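Local atomic coordinates of type I modular polyketide synthase (Streptomyces albus subsp. albus, PDB entry 6IYT), a protein that probably transfers an extender unit, likely ethylmalonyl, from coenzyme A to the acyl carrier protein during assembly of the polyketide salinomycin. Residues A[127-131]-A[313-317]; A[181-186]-A[235-240]; A[289-293]-A[318-323]. One frame throughout, in Å; residues are numbered along the deposited sequence.

Interaction 1 (A[127-131]-A[313-317]); sequences GQGSQ and IGSTV
The carboxamide of Gln-131 reaches from the loop 127-131 to the segment 313-317 and is held at both of its ends. Its nitrogen side faces the turn, where NE2 gives a weak hydrogen bond to O of Gly-314 (3.2 Å, N-H...O angle only 127°) and a further hydrogen bond to a water that accepts, 3.0 Å from NE2. On the oxygen side, OE1 turns back to its own loop and accepts the N-H of Gly-129 at 2.8 Å, a fairly straight bond (155°). The second flat group, the amide of Gln-128, has the methyl CG2 of Thr-316 standing above it, 4.0 Å from CD, while the two side chains run past each other in opposite directions. A methyl of Ile-313 completes the apolar part: CG2 lies 4.1 Å from CB of Gln-128. Gln-131 reaches its place because CG sits between the backbone N and the carbonyl carbon and the chain then bends at chi2 (-91°), folding the amide back over the loop. The bridging water donates to OG of Ser-315, which is also bonded to the carbonyl of Asp-179. Ile-313 to Thr-316 form a type II beta turn, and OG1 of Thr-316 bonds to O of Ile-313 at 2.7 Å; the same hydroxyl is tied to the backbone N of Val-252 on strand 251-255. The 127-131 loop carries the GQGxQ sequence of acyltransferases, whose first glutamine in relatives supplies a backbone N-H to the oxyanion hole; Gln-128 probably does likewise. Chemically, the bond from Gln-131 NE2 to Gly-314 O is weak and bent and is backed by a water, whereas shorter bonds lie inside each loop and probably hold its shape; Gln-131, its rotation fixed by several partners, couples the two.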
# COMPACT_ATOMS: atom_id res chain seq x y z
N GLY A 127 -6.31 -3.81 -4.41
CA GLY A 127 -6.85 -3.61 -5.78
C GLY A 127 -7.29 -2.17 -5.97
O GLY A 127 -6.64 -1.23 -5.50
N GLN A 128 -8.40 -1.99 -6.67
CA GLN A 128 -8.85 -0.64 -6.96
C GLN A 128 -9.42 -0.01 -5.71
O GLN A 128 -9.82 -0.71 -4.77
CB GLN A 128 -9.88 -0.64 -8.08
CG GLN A 128 -9.29 -0.26 -9.41
CD GLN A 128 -10.18 -0.61 -10.57
OE1 GLN A 128 -11.16 0.11 -10.87
NE2 GLN A 128 -9.89 -1.70 -11.21
N GLY A 129 -9.36 1.31 -5.64
CA GLY A 129 -9.81 2.05 -4.46
C GLY A 129 -8.70 2.92 -3.92
O GLY A 129 -8.95 3.88 -3.14
N SER A 130 -7.47 2.59 -4.32
CA SER A 130 -6.24 3.29 -3.88
C SER A 130 -6.05 4.67 -4.54
O SER A 130 -5.17 5.44 -4.15
CB SER A 130 -5.01 2.41 -4.22
OG SER A 130 -4.49 1.87 -3.04
N GLN A 131 -6.67 4.84 -5.69
CA GLN A 131 -6.22 5.85 -6.63
C GLN A 131 -6.64 7.24 -6.15
O GLN A 131 -7.72 7.39 -5.57
CB GLN A 131 -6.83 5.55 -8.05
CG GLN A 131 -8.35 5.57 -8.12
CD GLN A 131 -9.02 4.22 -7.87
OE1 GLN A 131 -8.43 3.31 -7.30
NE2 GLN A 131 -10.27 4.06 -8.37
N ILE A 313 -16.81 1.53 -5.69
CA ILE A 313 -15.35 1.74 -5.84
C ILE A 313 -15.06 2.21 -7.29
O ILE A 313 -15.62 1.68 -8.27
CB ILE A 313 -14.57 0.46 -5.55
CG1 ILE A 313 -14.78 0.01 -4.09
CG2 ILE A 313 -13.08 0.60 -5.86
CD1 ILE A 313 -14.24 -1.38 -3.81
N GLY A 314 -14.36 3.33 -7.39
CA GLY A 314 -14.17 4.00 -8.67
C GLY A 314 -13.63 3.09 -9.77
O GLY A 314 -12.68 2.39 -9.56
N SER A 315 -14.28 3.14 -10.93
CA SER A 315 -13.84 2.51 -12.14
C SER A 315 -13.87 1.00 -12.12
O SER A 315 -13.33 0.36 -13.01
CB SER A 315 -12.46 2.99 -12.53
OG SER A 315 -12.44 4.41 -12.73
N THR A 316 -14.55 0.42 -11.15
CA THR A 316 -14.60 -1.02 -11.05
C THR A 316 -15.66 -1.60 -11.97
O THR A 316 -16.60 -0.89 -12.40
CB THR A 316 -14.90 -1.48 -9.64
OG1 THR A 316 -16.10 -0.84 -9.17
CG2 THR A 316 -13.70 -1.14 -8.71
N VAL A 317 -15.42 -2.82 -12.39
CA VAL A 317 -16.45 -3.68 -13.02
C VAL A 317 -16.82 -4.77 -12.03
O VAL A 317 -16.18 -4.91 -11.01
CB VAL A 317 -15.94 -4.32 -14.32
CG1 VAL A 317 -15.67 -3.27 -15.39
CG2 VAL A 317 -14.73 -5.25 -14.07
O HOH W 1 -11.36 5.84 -10.47

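Interaction 2 (A[181-186]-A[235-240]); sequences IEILQP and VVLRSQ
Ser-239 is the knob of this helix pair, its side chain fitting into a hole made by Ile-181, Glu-182, Gln-185 and Pro-186. The segments of helices 181-200 and 228-245 run nearly antiparallel, at 152°, and their axes come within 8.1 Å, a close approach that the small serine permits. CB of Ser-239 lies 3.5 Å from OE1 of Gln-185, and OG faces CA of Glu-182. Apolar contacts lie around Pro-186, whose CG meets the methyl CG2 of Val-236 at 3.9 Å, the two side chains crossing at about a right angle, while CG2 of Val-235 touches CB of Gln-185.

The direct hydrogen bond of Ser-239 stays within its own helix. OG, placed between the backbone N and the carbonyl carbon (chi1 64°), bonds to O of Val-235 at 2.7 Å; that carbonyl also accepts the backbone N-H of Ser-239.

Between the helices, waters carry the polar links. One donates to the carbonyls of Glu-182 and Val-236. Another donates to OE1 of Gln-185 at 2.6 Å and accepts from NE of Arg-238, lying in the plane of the guanidinium at its edge; NH1 of that arginine bonds to Asn-369. A third joins OE2 of Glu-182, salt-bridged to Arg-180, to NE2 of Gln-240, itself bonded to Asp-244.

The serine proton is thus spent on its own helix, so a small hydroxyl can enter the buried interface, and water supplies the hydrogen bonding that the two segments do not give each other directly.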
# COMPACT_ATOMS: atom_id res chain seq x y z
N ILE A 181 -10.65 1.83 -16.84
CA ILE A 181 -10.12 0.67 -16.13
C ILE A 181 -8.82 0.11 -16.78
O ILE A 181 -7.91 -0.26 -16.09
CB ILE A 181 -11.19 -0.45 -15.97
CG1 ILE A 181 -10.70 -1.51 -15.01
CG2 ILE A 181 -11.56 -1.05 -17.30
CD1 ILE A 181 -11.80 -2.39 -14.48
N GLU A 182 -8.72 0.20 -18.11
CA GLU A 182 -7.60 -0.40 -18.83
C GLU A 182 -6.36 0.52 -18.76
O GLU A 182 -5.27 0.11 -19.05
CB GLU A 182 -7.99 -0.70 -20.27
CG GLU A 182 -8.17 0.56 -21.15
CD GLU A 182 -9.58 1.17 -21.12
OE1 GLU A 182 -10.34 1.03 -20.10
OE2 GLU A 182 -9.93 1.89 -22.11
N ILE A 183 -6.57 1.73 -18.27
CA ILE A 183 -5.48 2.70 -17.99
C ILE A 183 -5.09 2.65 -16.54
O ILE A 183 -3.89 2.55 -16.19
CB ILE A 183 -5.89 4.12 -18.37
CG1 ILE A 183 -6.45 4.19 -19.81
CG2 ILE A 183 -4.71 5.08 -18.17
CD1 ILE A 183 -5.54 3.66 -20.87
N LEU A 184 -6.11 2.64 -15.67
CA LEU A 184 -5.91 2.65 -14.23
C LEU A 184 -5.17 1.42 -13.70
O LEU A 184 -4.26 1.55 -12.85
CB LEU A 184 -7.27 2.76 -13.54
CG LEU A 184 -7.27 2.86 -12.03
CD1 LEU A 184 -6.49 4.09 -11.62
CD2 LEU A 184 -8.72 2.94 -11.52
N GLN A 185 -5.60 0.22 -14.09
CA GLN A 185 -4.99 -0.97 -13.48
C GLN A 185 -3.47 -1.04 -13.76
O GLN A 185 -2.70 -1.27 -12.86
CB GLN A 185 -5.70 -2.24 -13.87
CG GLN A 185 -7.12 -2.31 -13.37
CD GLN A 185 -7.70 -3.73 -13.37
OE1 GLN A 185 -6.99 -4.70 -13.64
NE2 GLN A 185 -8.95 -3.85 -12.98
N PRO A 186 -3.05 -0.77 -15.00
CA PRO A 186 -1.60 -0.85 -15.18
C PRO A 186 -0.85 0.28 -14.51
O PRO A 186 0.31 0.08 -14.04
CB PRO A 186 -1.43 -0.80 -16.73
CG PRO A 186 -2.74 -1.31 -17.26
CD PRO A 186 -3.75 -0.72 -16.30
N VAL A 235 -1.64 -7.63 -16.29
CA VAL A 235 -2.52 -6.54 -15.85
C VAL A 235 -3.05 -5.72 -17.03
O VAL A 235 -4.23 -5.36 -17.04
CB VAL A 235 -1.89 -5.64 -14.76
CG1 VAL A 235 -0.78 -4.79 -15.32
CG2 VAL A 235 -2.97 -4.74 -14.15
N VAL A 236 -2.24 -5.57 -18.07
CA VAL A 236 -2.68 -4.84 -19.26
C VAL A 236 -3.78 -5.62 -19.98
O VAL A 236 -4.83 -5.09 -20.26
CB VAL A 236 -1.51 -4.57 -20.24
CG1 VAL A 236 -2.05 -4.04 -21.59
CG2 VAL A 236 -0.55 -3.55 -19.64
N LEU A 237 -3.55 -6.89 -20.24
CA LEU A 237 -4.50 -7.63 -21.07
C LEU A 237 -5.79 -7.90 -20.34
O LEU A 237 -6.85 -7.86 -20.94
CB LEU A 237 -3.91 -8.94 -21.55
CG LEU A 237 -2.79 -8.81 -22.57
CD1 LEU A 237 -2.31 -10.22 -22.95
CD2 LEU A 237 -3.21 -8.02 -23.80
N ARG A 238 -5.71 -8.29 -19.07
CA ARG A 238 -6.90 -8.54 -18.32
C ARG A 238 -7.76 -7.28 -18.17
O ARG A 238 -8.97 -7.34 -18.35
CB ARG A 238 -6.61 -9.15 -16.98
CG ARG A 238 -7.82 -9.91 -16.46
CD ARG A 238 -7.49 -10.74 -15.23
NE ARG A 238 -7.23 -9.90 -14.06
CZ ARG A 238 -6.97 -10.40 -12.86
NH1 ARG A 238 -6.89 -11.70 -12.70
NH2 ARG A 238 -6.84 -9.58 -11.80
N SER A 239 -7.14 -6.14 -17.85
CA SER A 239 -7.91 -4.91 -17.70
C SER A 239 -8.51 -4.44 -19.03
O SER A 239 -9.63 -3.93 -19.06
CB SER A 239 -7.10 -3.79 -17.02
OG SER A 239 -5.97 -3.38 -17.78
N GLN A 240 -7.79 -4.64 -20.13
CA GLN A 240 -8.36 -4.36 -21.47
C GLN A 240 -9.56 -5.25 -21.77
O GLN A 240 -10.60 -4.79 -22.26
CB GLN A 240 -7.31 -4.54 -22.55
CG GLN A 240 -7.79 -4.12 -23.93
CD GLN A 240 -8.16 -2.65 -24.00
OE1 GLN A 240 -7.29 -1.76 -23.79
NE2 GLN A 240 -9.39 -2.37 -24.38
O HOH W 2 -4.62 -2.14 -20.52
O HOH W 3 -10.39 0.35 -24.41
O HOH W 4 -7.60 -7.19 -13.33

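Interaction 3 (A[289-293]-A[318-323]); sequences VAGQV and ASHCAQ
Strand 286-291 ends beside the incoming loop 318-323, the CA atoms of Ala-290 and Ala-318 4.9 Å apart, and Gly-291 takes backbone angles at which a CB would be jammed against the carbonyl O of Ala-290. The methyl of Ala-290 is the centre of the packing. Its CB presses against the carbonyl O of Ser-319 at 3.3 Å, and the same methyl touches CB of Ala-318 and SG of Cys-321, the latter at 4.1 Å. From the other side of the pair, CB of Ala-318 lies on the strand backbone, 3.7 Å from N of Gly-291. SG of Cys-321 sits between its backbone N and carbonyl carbon (chi1 70°), a position from which it meets the alanine methyl and also takes a weak bond from N of Gln-323.

Gln-323, its chain extended beyond CG, sends the amide over the face of the peptide joining Gly-291 to Gln-292, with NE2 3.8 Å from C of Gly-291; the hydrogen bond of that nitrogen goes to the carbonyl of Lys-249. Just past the strand, OE1 of Gln-292 caps the next helix at N of Ala-295.

The side chain of His-320 leaves the contact: NE2 is bonded to OG of Ser-213 and ND1 to the carbonyl of Arg-372. Ser-213 lies in a GxSxG sequence, probably the nucleophile elbow, consistent with the Ser-His catalytic pair of acyltransferases. Residues 317-320 read VASH, at the place of the YASH or HAFH motif that is linked to extender-unit choice in polyketide synthases, here backed by the C-terminal end of a central strand of the small, ferredoxin-like subdomain.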
# COMPACT_ATOMS: atom_id res chain seq x y z
N VAL A 289 -19.10 -5.94 -2.45
CA VAL A 289 -20.24 -6.53 -3.15
C VAL A 289 -20.16 -6.19 -4.64
O VAL A 289 -19.90 -5.04 -4.99
CB VAL A 289 -21.55 -5.97 -2.61
CG1 VAL A 289 -22.73 -6.52 -3.42
CG2 VAL A 289 -21.71 -6.30 -1.13
N ALA A 290 -20.22 -7.22 -5.49
CA ALA A 290 -20.15 -7.04 -6.94
C ALA A 290 -21.51 -7.26 -7.56
O ALA A 290 -22.25 -8.13 -7.14
CB ALA A 290 -19.15 -8.02 -7.54
N GLY A 291 -21.79 -6.56 -8.65
CA GLY A 291 -22.90 -6.92 -9.49
C GLY A 291 -23.40 -5.77 -10.33
O GLY A 291 -22.74 -4.73 -10.45
N GLN A 292 -24.63 -5.91 -10.80
CA GLN A 292 -25.23 -4.97 -11.73
C GLN A 292 -25.25 -3.57 -11.10
O GLN A 292 -25.52 -3.42 -9.93
CB GLN A 292 -26.65 -5.44 -12.04
CG GLN A 292 -27.43 -4.51 -12.91
CD GLN A 292 -28.91 -4.61 -12.64
OE1 GLN A 292 -29.43 -3.88 -11.80
NE2 GLN A 292 -29.51 -5.70 -13.09
N VAL A 293 -24.97 -2.54 -11.91
CA VAL A 293 -24.78 -1.19 -11.38
C VAL A 293 -26.04 -0.65 -10.70
O VAL A 293 -25.98 -0.11 -9.60
CB VAL A 293 -24.34 -0.21 -12.49
CG1 VAL A 293 -24.26 1.22 -11.94
CG2 VAL A 293 -23.01 -0.65 -13.06
N ALA A 318 -17.78 -5.61 -12.39
CA ALA A 318 -18.22 -6.67 -11.48
C ALA A 318 -17.37 -7.91 -11.68
O ALA A 318 -17.86 -8.95 -12.11
CB ALA A 318 -19.71 -7.00 -11.70
N SER A 319 -16.09 -7.82 -11.36
CA SER A 319 -15.27 -8.99 -11.18
C SER A 319 -15.72 -9.71 -9.90
O SER A 319 -16.60 -9.23 -9.18
CB SER A 319 -13.78 -8.60 -11.09
OG SER A 319 -13.63 -7.42 -10.33
N HIS A 320 -15.20 -10.89 -9.68
CA HIS A 320 -15.41 -11.61 -8.43
C HIS A 320 -16.87 -12.03 -8.27
O HIS A 320 -17.38 -12.13 -7.17
CB HIS A 320 -14.96 -10.76 -7.23
CG HIS A 320 -13.53 -10.34 -7.30
ND1 HIS A 320 -12.50 -11.26 -7.30
CD2 HIS A 320 -12.96 -9.15 -7.58
CE1 HIS A 320 -11.35 -10.63 -7.48
NE2 HIS A 320 -11.61 -9.37 -7.72
N CYS A 321 -17.53 -12.26 -9.39
CA CYS A 321 -18.85 -12.85 -9.42
C CYS A 321 -19.07 -13.54 -10.77
O CYS A 321 -18.14 -13.61 -11.59
CB CYS A 321 -19.92 -11.78 -9.18
SG CYS A 321 -20.10 -10.64 -10.54
N ALA A 322 -20.26 -14.10 -10.97
CA ALA A 322 -20.55 -14.90 -12.18
C ALA A 322 -20.45 -14.13 -13.49
O ALA A 322 -20.40 -14.72 -14.56
CB ALA A 322 -21.93 -15.54 -12.06
N GLN A 323 -20.43 -12.80 -13.42
CA GLN A 323 -20.22 -12.00 -14.66
C GLN A 323 -18.93 -12.34 -15.36
O GLN A 323 -18.82 -12.15 -16.57
CB GLN A 323 -20.24 -10.50 -14.38
CG GLN A 323 -21.64 -9.97 -14.05
CD GLN A 323 -21.77 -8.45 -14.21
OE1 GLN A 323 -21.07 -7.81 -15.04
NE2 GLN A 323 -22.67 -7.87 -13.43

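Interactions 1 and 3 share one continuous run, 313-323, which leaves strand 310-312 of the mixed sheet and first turns against the 127-131 loop, then lies on the end of strand 286-291; their centres are 13 Å apart. Interaction 2 joins helices 181-200 and 228-245, both of whose segments fall in sequence between the partners of interaction 1. The two contacts touch, with centres 12 Å apart, as Gln-128 and Gln-131 lie against Leu-184. Interaction 3 is about 17 Å from interaction 2 by centres. All three lie where the parallel-sheet subdomain and the smaller one meet, around the probable active site at Ser-213 and His-320.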